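Local structure of alpha-galactosidase (Thermus thermophilus, 6LCJ) at residues P357-N365 against F410-Q421; V34-F45 against V115-L123. The protein probably hydrolyses terminal alpha-galactosidic bonds, as a family GH36 glycosidase that assembles as a hexamer. All blocks are in the same frame, centred on the assembly; numbering follows the deposited sequence.

Interaction 1. Residues P357-N365 against F410-Q421; sequences PDVAPYWDN and FNLLSPEEMRLQ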
loop_
_atom_site.group_PDB
_atom_site.type_symbol
_atom_site.label_atom_id
_atom_site.label_comp_id
_atom_site.label_asym_id
_atom_site.label_seq_id
_atom_site.Cartn_x
_atom_site.Cartn_y
_atom_site.Cartn_z
ATOM N N PRO E 357 10.426 -33.859 14.406
ATOM C CA PRO E 357 9.122 -33.534 14.991
ATOM C C PRO E 357 8.542 -34.687 15.780
ATOM O O PRO E 357 8.896 -35.853 15.573
ATOM C CB PRO E 357 8.256 -33.230 13.765
ATOM C CG PRO E 357 9.212 -32.828 12.710
ATOM C CD PRO E 357 10.455 -33.624 12.949
ATOM N N ASP E 358 7.656 -34.357 16.707
ATOM C CA ASP E 358 6.889 -35.370 17.412
ATOM C C ASP E 358 6.215 -36.324 16.434
ATOM O O ASP E 358 5.648 -35.911 15.415
ATOM C CB ASP E 358 5.817 -34.701 18.266
ATOM C CG ASP E 358 6.379 -34.005 19.459
ATOM O OD1 ASP E 358 7.625 -34.057 19.673
ATOM O OD2 ASP E 358 5.556 -33.411 20.190
ATOM N N VAL E 359 6.245 -37.605 16.765
ATOM C CA VAL E 359 5.296 -38.502 16.133
ATOM C C VAL E 359 3.913 -38.131 16.646
ATOM O O VAL E 359 3.760 -37.367 17.602
ATOM C CB VAL E 359 5.611 -39.984 16.406
ATOM C CG1 VAL E 359 6.940 -40.368 15.761
ATOM C CG2 VAL E 359 5.606 -40.249 17.906
ATOM N N ALA E 360 2.900 -38.652 15.995
ATOM C CA ALA E 360 1.522 -38.474 16.420
ATOM C C ALA E 360 0.792 -39.724 15.978
ATOM O O ALA E 360 1.329 -40.509 15.183
ATOM C CB ALA E 360 0.908 -37.205 15.806
ATOM N N PRO E 361 -0.445 -39.960 16.479
ATOM C CA PRO E 361 -1.196 -41.145 16.052
ATOM C C PRO E 361 -1.874 -40.959 14.690
ATOM O O PRO E 361 -3.038 -41.306 14.502
ATOM C CB PRO E 361 -2.203 -41.341 17.190
ATOM C CG PRO E 361 -2.321 -40.022 17.882
ATOM C CD PRO E 361 -1.248 -39.099 17.368
ATOM N N TYR E 362 -1.143 -40.379 13.741
ATOM C CA TYR E 362 -1.676 -40.112 12.410
ATOM C C TYR E 362 -0.523 -39.780 11.477
ATOM O O TYR E 362 0.574 -39.413 11.913
ATOM C CB TYR E 362 -2.729 -38.985 12.398
ATOM C CG TYR E 362 -2.374 -37.718 13.129
ATOM C CD1 TYR E 362 -1.538 -36.757 12.554
ATOM C CD2 TYR E 362 -2.895 -37.461 14.391
ATOM C CE1 TYR E 362 -1.226 -35.580 13.237
ATOM C CE2 TYR E 362 -2.600 -36.292 15.073
ATOM C CZ TYR E 362 -1.766 -35.353 14.500
ATOM O OH TYR E 362 -1.471 -34.197 15.208
ATOM N N TRP E 363 -0.782 -39.939 10.178
ATOM C CA TRP E 363 0.287 -39.778 9.202
ATOM C C TRP E 363 0.677 -38.311 9.066
ATOM O O TRP E 363 1.858 -37.966 9.148
ATOM C CB TRP E 363 -0.132 -40.375 7.853
ATOM C CG TRP E 363 0.937 -40.314 6.820
ATOM C CD1 TRP E 363 0.923 -39.563 5.689
ATOM C CD2 TRP E 363 2.207 -40.998 6.832
ATOM N NE1 TRP E 363 2.089 -39.744 4.983
ATOM C CE2 TRP E 363 2.891 -40.627 5.655
ATOM C CE3 TRP E 363 2.821 -41.903 7.714
ATOM C CZ2 TRP E 363 4.164 -41.113 5.336
ATOM C CZ3 TRP E 363 4.082 -42.401 7.392
ATOM C CH2 TRP E 363 4.738 -42.004 6.211
ATOM N N ASP E 364 -0.300 -37.433 8.876
ATOM C CA ASP E 364 0.014 -36.040 8.606
ATOM C C ASP E 364 -1.222 -35.155 8.749
ATOM O O ASP E 364 -2.232 -35.378 8.080
ATOM C CB ASP E 364 0.618 -35.913 7.204
ATOM C CG ASP E 364 1.235 -34.546 6.945
ATOM O OD1 ASP E 364 1.896 -33.992 7.856
ATOM O OD2 ASP E 364 1.089 -34.037 5.818
ATOM N N ASN E 365 -1.163 -34.161 9.625
ATOM C CA ASN E 365 -2.186 -33.129 9.668
ATOM C C ASN E 365 -1.890 -32.156 8.530
ATOM O O ASN E 365 -0.988 -31.318 8.629
ATOM C CB ASN E 365 -2.201 -32.436 11.024
ATOM C CG ASN E 365 -3.245 -31.320 11.098
ATOM O OD1 ASN E 365 -3.744 -30.845 10.086
ATOM N ND2 ASN E 365 -3.565 -30.894 12.302
ATOM N N PHE E 410 -7.098 -46.099 19.549
ATOM C CA PHE E 410 -6.692 -44.724 19.829
ATOM C C PHE E 410 -5.477 -44.340 18.993
ATOM O O PHE E 410 -4.488 -43.809 19.499
ATOM C CB PHE E 410 -6.429 -44.538 21.320
ATOM C CG PHE E 410 -7.583 -44.967 22.165
ATOM C CD1 PHE E 410 -8.809 -44.308 22.063
ATOM C CD2 PHE E 410 -7.471 -46.059 23.016
ATOM C CE1 PHE E 410 -9.897 -44.709 22.817
ATOM C CE2 PHE E 410 -8.556 -46.471 23.778
ATOM C CZ PHE E 410 -9.771 -45.791 23.680
ATOM N N ASN E 411 -5.561 -44.640 17.696
ATOM C CA ASN E 411 -4.452 -44.446 16.773
ATOM C C ASN E 411 -5.028 -44.510 15.369
ATOM O O ASN E 411 -5.855 -45.370 15.089
ATOM C CB ASN E 411 -3.363 -45.511 16.997
ATOM C CG ASN E 411 -2.148 -45.302 16.120
ATOM O OD1 ASN E 411 -2.059 -44.299 15.416
ATOM N ND2 ASN E 411 -1.208 -46.263 16.141
ATOM N N LEU E 412 -4.643 -43.576 14.507
ATOM C CA LEU E 412 -5.127 -43.573 13.136
ATOM C C LEU E 412 -4.121 -44.154 12.166
ATOM O O LEU E 412 -4.424 -44.264 10.975
ATOM C CB LEU E 412 -5.478 -42.158 12.674
ATOM C CG LEU E 412 -6.550 -41.390 13.429
ATOM C CD1 LEU E 412 -6.843 -40.082 12.684
ATOM C CD2 LEU E 412 -7.804 -42.258 13.628
ATOM N N LEU E 413 -2.938 -44.520 12.647
ATOM C CA LEU E 413 -1.867 -44.949 11.765
ATOM C C LEU E 413 -2.156 -46.326 11.179
ATOM O O LEU E 413 -2.736 -47.199 11.831
ATOM C CB LEU E 413 -0.554 -44.974 12.530
ATOM C CG LEU E 413 0.047 -43.601 12.803
ATOM C CD1 LEU E 413 1.178 -43.739 13.801
ATOM C CD2 LEU E 413 0.523 -43.001 11.499
ATOM N N SER E 414 -1.720 -46.526 9.951
ATOM C CA SER E 414 -1.864 -47.844 9.357
ATOM C C SER E 414 -0.737 -48.768 9.810
ATOM O O SER E 414 0.336 -48.315 10.217
ATOM C CB SER E 414 -1.885 -47.749 7.833
ATOM O OG SER E 414 -0.571 -47.741 7.311
ATOM N N PRO E 415 -0.973 -50.080 9.779
ATOM C CA PRO E 415 0.092 -51.016 10.169
ATOM C C PRO E 415 1.336 -50.898 9.317
ATOM O O PRO E 415 2.445 -51.084 9.827
ATOM C CB PRO E 415 -0.586 -52.380 10.019
ATOM C CG PRO E 415 -2.053 -52.070 10.283
ATOM C CD PRO E 415 -2.280 -50.750 9.638
ATOM N N GLU E 416 1.206 -50.571 8.039
ATOM C CA GLU E 416 2.423 -50.381 7.266
ATOM C C GLU E 416 3.099 -49.057 7.624
ATOM O O GLU E 416 4.334 -48.985 7.658
ATOM C CB GLU E 416 2.126 -50.498 5.763
ATOM C CG GLU E 416 1.958 -49.186 5.014
ATOM C CD GLU E 416 1.382 -49.359 3.606
ATOM O OE1 GLU E 416 2.170 -49.631 2.664
ATOM O OE2 GLU E 416 0.144 -49.210 3.441
ATOM N N GLU E 417 2.318 -48.016 7.937
ATOM C CA GLU E 417 2.902 -46.775 8.426
ATOM C C GLU E 417 3.665 -47.011 9.726
ATOM O O GLU E 417 4.812 -46.576 9.874
ATOM C CB GLU E 417 1.808 -45.722 8.603
ATOM C CG GLU E 417 1.323 -45.114 7.273
ATOM C CD GLU E 417 -0.008 -44.366 7.389
ATOM O OE1 GLU E 417 -0.716 -44.541 8.404
ATOM O OE2 GLU E 417 -0.360 -43.609 6.459
ATOM N N MET E 418 3.068 -47.753 10.662
ATOM C CA MET E 418 3.737 -48.018 11.935
ATOM C C MET E 418 5.052 -48.783 11.762
ATOM O O MET E 418 5.973 -48.626 12.571
ATOM C CB MET E 418 2.809 -48.799 12.853
ATOM C CG MET E 418 1.720 -47.986 13.454
ATOM S SD MET E 418 0.741 -48.936 14.634
ATOM C CE MET E 418 -0.717 -49.327 13.634
ATOM N N ARG E 419 5.154 -49.627 10.737
ATOM C CA ARG E 419 6.366 -50.408 10.530
ATOM C C ARG E 419 7.546 -49.532 10.121
ATOM O O ARG E 419 8.697 -49.851 10.444
ATOM C CB ARG E 419 6.090 -51.480 9.480
ATOM C CG ARG E 419 7.287 -52.320 9.082
ATOM C CD ARG E 419 6.844 -53.668 8.493
ATOM N NE ARG E 419 6.403 -54.631 9.513
ATOM C CZ ARG E 419 5.126 -54.937 9.760
ATOM N NH1 ARG E 419 4.148 -54.349 9.069
ATOM N NH2 ARG E 419 4.826 -55.834 10.699
ATOM N N LEU E 420 7.290 -48.438 9.401
ATOM C CA LEU E 420 8.368 -47.508 9.065
ATOM C C LEU E 420 9.011 -46.924 10.322
ATOM O O LEU E 420 10.240 -46.815 10.412
ATOM C CB LEU E 420 7.833 -46.381 8.183
ATOM C CG LEU E 420 7.144 -46.757 6.875
ATOM C CD1 LEU E 420 6.652 -45.492 6.199
ATOM C CD2 LEU E 420 8.085 -47.513 5.981
ATOM N N GLN E 421 8.183 -46.529 11.295
ATOM C CA GLN E 421 8.694 -46.017 12.554
ATOM C C GLN E 421 9.426 -47.105 13.332
ATOM O O GLN E 421 10.523 -46.876 13.849
ATOM C CB GLN E 421 7.533 -45.413 13.359
ATOM C CG GLN E 421 7.880 -44.762 14.709
ATOM C CD GLN E 421 8.836 -43.592 14.590
ATOM O OE1 GLN E 421 9.199 -43.175 13.487
ATOM N NE2 GLN E 421 9.238 -43.034 15.741
HETATM O O HOH W 1 -3.180 -41.768 9.409
#

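Interaction 2. Residues V34-F45 against V115-L123; sequences VRVFPPFPAKGF and VLGREDLLL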
loop_
_atom_site.group_PDB
_atom_site.type_symbol
_atom_site.label_atom_id
_atom_site.label_comp_id
_atom_site.label_asym_id
_atom_site.label_seq_id
_atom_site.Cartn_x
_atom_site.Cartn_y
_atom_site.Cartn_z
ATOM N N VAL E 34 32.999 -18.417 4.712
ATOM C CA VAL E 34 33.693 -19.220 3.719
ATOM C C VAL E 34 32.751 -19.446 2.548
ATOM O O VAL E 34 31.530 -19.506 2.707
ATOM C CB VAL E 34 34.206 -20.567 4.289
ATOM C CG1 VAL E 34 35.193 -20.323 5.436
ATOM C CG2 VAL E 34 33.055 -21.451 4.741
ATOM N N ARG E 35 33.329 -19.537 1.355
ATOM C CA ARG E 35 32.565 -19.711 0.133
ATOM C C ARG E 35 33.148 -20.887 -0.623
ATOM O O ARG E 35 34.349 -20.917 -0.884
ATOM C CB ARG E 35 32.598 -18.444 -0.724
ATOM C CG ARG E 35 32.042 -17.238 -0.007
ATOM C CD ARG E 35 31.518 -16.200 -0.972
ATOM N NE ARG E 35 30.864 -15.121 -0.250
ATOM C CZ ARG E 35 30.508 -13.964 -0.785
ATOM N NH1 ARG E 35 30.756 -13.724 -2.065
ATOM N NH2 ARG E 35 29.908 -13.045 -0.032
ATOM N N VAL E 36 32.305 -21.854 -0.958
ATOM C CA VAL E 36 32.719 -23.049 -1.677
ATOM C C VAL E 36 31.872 -23.132 -2.933
ATOM O O VAL E 36 30.645 -22.999 -2.861
ATOM C CB VAL E 36 32.557 -24.317 -0.817
ATOM C CG1 VAL E 36 32.914 -25.549 -1.618
ATOM C CG2 VAL E 36 33.404 -24.230 0.444
ATOM N N PHE E 37 32.520 -23.333 -4.086
ATOM C CA PHE E 37 31.765 -23.377 -5.332
ATOM C C PHE E 37 31.771 -24.788 -5.879
ATOM O O PHE E 37 32.844 -25.389 -6.011
ATOM C CB PHE E 37 32.336 -22.406 -6.368
ATOM C CG PHE E 37 32.406 -20.993 -5.880
ATOM C CD1 PHE E 37 31.382 -20.102 -6.151
ATOM C CD2 PHE E 37 33.481 -20.568 -5.118
ATOM C CE1 PHE E 37 31.439 -18.809 -5.672
ATOM C CE2 PHE E 37 33.545 -19.280 -4.629
ATOM C CZ PHE E 37 32.527 -18.395 -4.909
ATOM N N PRO E 38 30.605 -25.355 -6.172
ATOM C CA PRO E 38 30.554 -26.701 -6.699
ATOM C C PRO E 38 31.195 -26.765 -8.071
ATOM O O PRO E 38 31.052 -25.845 -8.893
ATOM C CB PRO E 38 29.049 -26.998 -6.774
ATOM C CG PRO E 38 28.413 -25.664 -6.859
ATOM C CD PRO E 38 29.266 -24.766 -6.024
ATOM N N PRO E 39 31.918 -27.823 -8.342
ATOM C CA PRO E 39 32.436 -28.044 -9.693
ATOM C C PRO E 39 31.435 -28.795 -10.554
ATOM O O PRO E 39 31.818 -29.526 -11.468
ATOM C CB PRO E 39 33.697 -28.866 -9.434
ATOM C CG PRO E 39 33.338 -29.681 -8.213
ATOM C CD PRO E 39 32.387 -28.846 -7.388
ATOM N N PHE E 40 30.148 -28.633 -10.254
ATOM C CA PHE E 40 29.063 -29.310 -10.945
ATOM C C PHE E 40 27.836 -28.429 -10.834
ATOM O O PHE E 40 27.744 -27.619 -9.901
ATOM C CB PHE E 40 28.766 -30.703 -10.352
ATOM C CG PHE E 40 28.544 -30.715 -8.853
ATOM C CD1 PHE E 40 27.315 -30.353 -8.307
ATOM C CD2 PHE E 40 29.561 -31.114 -7.989
ATOM C CE1 PHE E 40 27.108 -30.367 -6.927
ATOM C CE2 PHE E 40 29.362 -31.129 -6.607
ATOM C CZ PHE E 40 28.134 -30.756 -6.078
ATOM N N PRO E 41 26.890 -28.540 -11.765
ATOM C CA PRO E 41 25.584 -27.900 -11.551
ATOM C C PRO E 41 24.831 -28.657 -10.465
ATOM O O PRO E 41 24.782 -29.892 -10.474
ATOM C CB PRO E 41 24.900 -28.017 -12.919
ATOM C CG PRO E 41 25.514 -29.262 -13.532
ATOM C CD PRO E 41 26.942 -29.309 -13.024
ATOM N N ALA E 42 24.267 -27.916 -9.513
ATOM C CA ALA E 42 23.703 -28.506 -8.305
ATOM C C ALA E 42 22.195 -28.682 -8.449
ATOM O O ALA E 42 21.493 -27.747 -8.848
ATOM C CB ALA E 42 24.031 -27.647 -7.083
ATOM N N LYS E 43 21.702 -29.878 -8.106
ATOM C CA LYS E 43 20.272 -30.166 -8.168
ATOM C C LYS E 43 19.600 -30.230 -6.801
ATOM O O LYS E 43 18.369 -30.133 -6.726
ATOM C CB LYS E 43 20.021 -31.486 -8.906
ATOM C CG LYS E 43 20.722 -31.598 -10.256
ATOM C CD LYS E 43 20.028 -30.747 -11.332
ATOM C CE LYS E 43 20.901 -30.605 -12.580
ATOM N NZ LYS E 43 21.387 -31.928 -13.098
ATOM N N GLY E 44 20.352 -30.386 -5.725
ATOM C CA GLY E 44 19.770 -30.358 -4.398
ATOM C C GLY E 44 20.657 -29.637 -3.408
ATOM O O GLY E 44 21.886 -29.643 -3.513
ATOM N N PHE E 45 20.009 -29.006 -2.434
ATOM C CA PHE E 45 20.670 -28.408 -1.282
ATOM C C PHE E 45 20.208 -29.143 -0.031
ATOM O O PHE E 45 19.003 -29.359 0.159
ATOM C CB PHE E 45 20.358 -26.908 -1.178
ATOM C CG PHE E 45 20.754 -26.269 0.169
ATOM C CD1 PHE E 45 22.067 -26.312 0.626
ATOM C CD2 PHE E 45 19.808 -25.608 0.949
ATOM C CE1 PHE E 45 22.428 -25.714 1.840
ATOM C CE2 PHE E 45 20.167 -25.002 2.167
ATOM C CZ PHE E 45 21.470 -25.061 2.612
ATOM N N VAL E 115 24.572 -21.983 7.075
ATOM C CA VAL E 115 25.105 -22.300 5.751
ATOM C C VAL E 115 24.050 -21.995 4.700
ATOM O O VAL E 115 22.928 -22.510 4.771
ATOM C CB VAL E 115 25.573 -23.761 5.637
ATOM C CG1 VAL E 115 25.988 -24.060 4.209
ATOM C CG2 VAL E 115 26.731 -24.009 6.588
ATOM N N LEU E 116 24.419 -21.163 3.725
ATOM C CA LEU E 116 23.543 -20.761 2.636
ATOM C C LEU E 116 23.838 -21.620 1.413
ATOM O O LEU E 116 25.002 -21.840 1.062
ATOM C CB LEU E 116 23.728 -19.280 2.321
ATOM C CG LEU E 116 23.142 -18.672 1.046
ATOM C CD1 LEU E 116 21.640 -18.549 1.134
ATOM C CD2 LEU E 116 23.749 -17.303 0.851
ATOM N N GLY E 117 22.788 -22.139 0.799
ATOM C CA GLY E 117 22.959 -22.968 -0.369
ATOM C C GLY E 117 22.292 -22.352 -1.574
ATOM O O GLY E 117 21.097 -22.052 -1.529
ATOM N N ARG E 118 23.062 -22.134 -2.637
ATOM C CA ARG E 118 22.556 -21.737 -3.941
ATOM C C ARG E 118 22.932 -22.821 -4.946
ATOM O O ARG E 118 23.627 -23.781 -4.614
ATOM C CB ARG E 118 23.117 -20.365 -4.341
ATOM C CG ARG E 118 22.981 -19.313 -3.242
ATOM C CD ARG E 118 23.428 -17.920 -3.684
ATOM N NE ARG E 118 22.638 -17.464 -4.823
ATOM C CZ ARG E 118 23.097 -17.420 -6.068
ATOM N NH1 ARG E 118 24.351 -17.786 -6.321
ATOM N NH2 ARG E 118 22.307 -17.017 -7.052
ATOM N N GLU E 119 22.459 -22.685 -6.189
ATOM C CA GLU E 119 22.847 -23.655 -7.216
ATOM C C GLU E 119 24.357 -23.657 -7.436
ATOM O O GLU E 119 24.934 -24.683 -7.814
ATOM C CB GLU E 119 22.121 -23.353 -8.533
ATOM C CG GLU E 119 22.599 -24.168 -9.754
ATOM C CD GLU E 119 23.557 -23.394 -10.687
ATOM O OE1 GLU E 119 24.425 -24.045 -11.325
ATOM O OE2 GLU E 119 23.444 -22.147 -10.786
ATOM N N ASP E 120 25.011 -22.527 -7.187
ATOM C CA ASP E 120 26.406 -22.337 -7.549
ATOM C C ASP E 120 27.294 -22.080 -6.339
ATOM O O ASP E 120 28.489 -21.807 -6.504
ATOM C CB ASP E 120 26.530 -21.184 -8.555
ATOM C CG ASP E 120 25.984 -19.868 -8.015
ATOM O OD1 ASP E 120 25.256 -19.886 -6.996
ATOM O OD2 ASP E 120 26.283 -18.802 -8.600
ATOM N N LEU E 121 26.762 -22.183 -5.125
ATOM C CA LEU E 121 27.544 -21.748 -3.983
ATOM C C LEU E 121 27.007 -22.365 -2.700
ATOM O O LEU E 121 25.791 -22.407 -2.482
ATOM C CB LEU E 121 27.526 -20.217 -3.886
ATOM C CG LEU E 121 28.197 -19.638 -2.653
ATOM C CD1 LEU E 121 29.700 -19.871 -2.757
ATOM C CD2 LEU E 121 27.860 -18.180 -2.501
ATOM N N LEU E 122 27.931 -22.850 -1.870
ATOM C CA LEU E 122 27.720 -23.051 -0.442
ATOM C C LEU E 122 28.428 -21.922 0.284
ATOM O O LEU E 122 29.627 -21.713 0.079
ATOM C CB LEU E 122 28.281 -24.390 0.041
ATOM C CG LEU E 122 27.440 -25.656 -0.097
ATOM C CD1 LEU E 122 28.264 -26.889 0.263
ATOM C CD2 LEU E 122 26.187 -25.561 0.771
ATOM N N LEU E 123 27.700 -21.199 1.131
ATOM C CA LEU E 123 28.281 -20.109 1.903
ATOM C C LEU E 123 28.068 -20.380 3.388
ATOM O O LEU E 123 26.926 -20.455 3.855
ATOM C CB LEU E 123 27.670 -18.769 1.487
ATOM C CG LEU E 123 28.323 -17.492 2.031
ATOM C CD1 LEU E 123 28.008 -16.304 1.138
ATOM C CD2 LEU E 123 27.833 -17.212 3.436
#

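Interaction 1. Residues P357-N365 against F410-Q421
The capping box that opens helix 415-428, formed by Ser414 and Glu417, sets the Glu417 side chain against Trp363 in the loop after strand 352-354 of the TIM barrel. Two reciprocal bonds define the box: Glu417 N donates to Ser414 OG, and Ser414 N donates to Glu417 OE1 over 2.7 Å, almost straight at 173° and on the anti side of the carboxylate. The second bond limits rotation of the carboxylate, whose plane lies only 4° from that of the indole. Its other oxygen, Glu417 OE2, stands 3.2 Å above the plane of the Trp363 ring, displaced toward the rim, and Glu417 CG packs near Trp363 CE3. Trp363 holds CG anti to its own N (chi1 -177°), which carries the far end of the indole toward the next turn of the helix, where Trp363 CH2 meets Leu420 CD1 at 4.0 Å.

Ahead of the helix the two backbones join directly. Leu412 N donates to Pro361 O at 2.8 Å, and a water bridges Trp363 N and Leu412 O. Asn411 shapes this approach through an Asx turn, its OD1 taking Leu413 N from above the amide plane at 2.9 Å. Leu413 then pushes its branches into the loop backbone, CD1 beside Ala360 O and CD2 3.4 Å from Tyr362 C. The junction also borders a second subunit: Phe410 shares backbone hydrogen bonds with it, and Pro361 packs on Leu412 of that neighbouring chain. Deeper along the helix, Gln421 NE2 donates to Val403 O and Pro401 O while lying 3.5 Å from Val359 CG1.

Interaction 2. Residues V34-F45 against V115-L123
With CG anti to the backbone N (chi1 167°), Phe45 lays its ring over Gly117, whose CA stands 3.7 Å from the ring centroid and 19° off the normal, a CH-pi contact. Leu122 CD2 meets the same ring at its edge, 3.9 Å from Phe45 CE1. Leu121 also has CG anti to N (174°), and this brings its CD1 over one face of the Phe37 ring, 3.8 Å from the centroid. The strands that carry Val36 and Leu122 are antiparallel, and these two residues form a hydrogen-bonded pair, each N donating to the other's O at 2.9 Å. The arrangement is that of a beta-sandwich. Val36 and Leu122 point to the face covered by Leu104, Leu106 and Leu96 of the second sheet, and residues 38-43 cross to that sheet, where Phe45 lies. The crossing runs against the end of the hairpin 113-126, with Pro38 CD 3.1 Å from Asp120 O and Ala42 CB 3.2 Å from Glu119 O. On the other face Arg35 and Leu123 lie alongside, Arg35 NE 3.4 Å from Leu123 CD1; Arg35 NE forms a salt bridge with Glu33 OE2, and its NH2 donates to Asp256 O of a neighbouring subunit.

Overall arrangement
Interactions 1 and 2 belong to different domains of the chain and do not touch: their centres are 35 Å apart and their nearest atoms about 16 Å. Interaction 2 lies in the beta-sandwich formed by the early part of the chain, and interaction 1 joins a loop following a barrel strand to a later helix. Loops of this kind, at the C-terminal ends of the strands, are where TIM-barrel enzymes place their active sites, although no ligand is bound in this apo structure. Each contact borders a different neighbour in the hexamer, 357-365/410-421 the second subunit and 34-45/115-123 the third, where Asp120 pairs with Arg255 of that third chain.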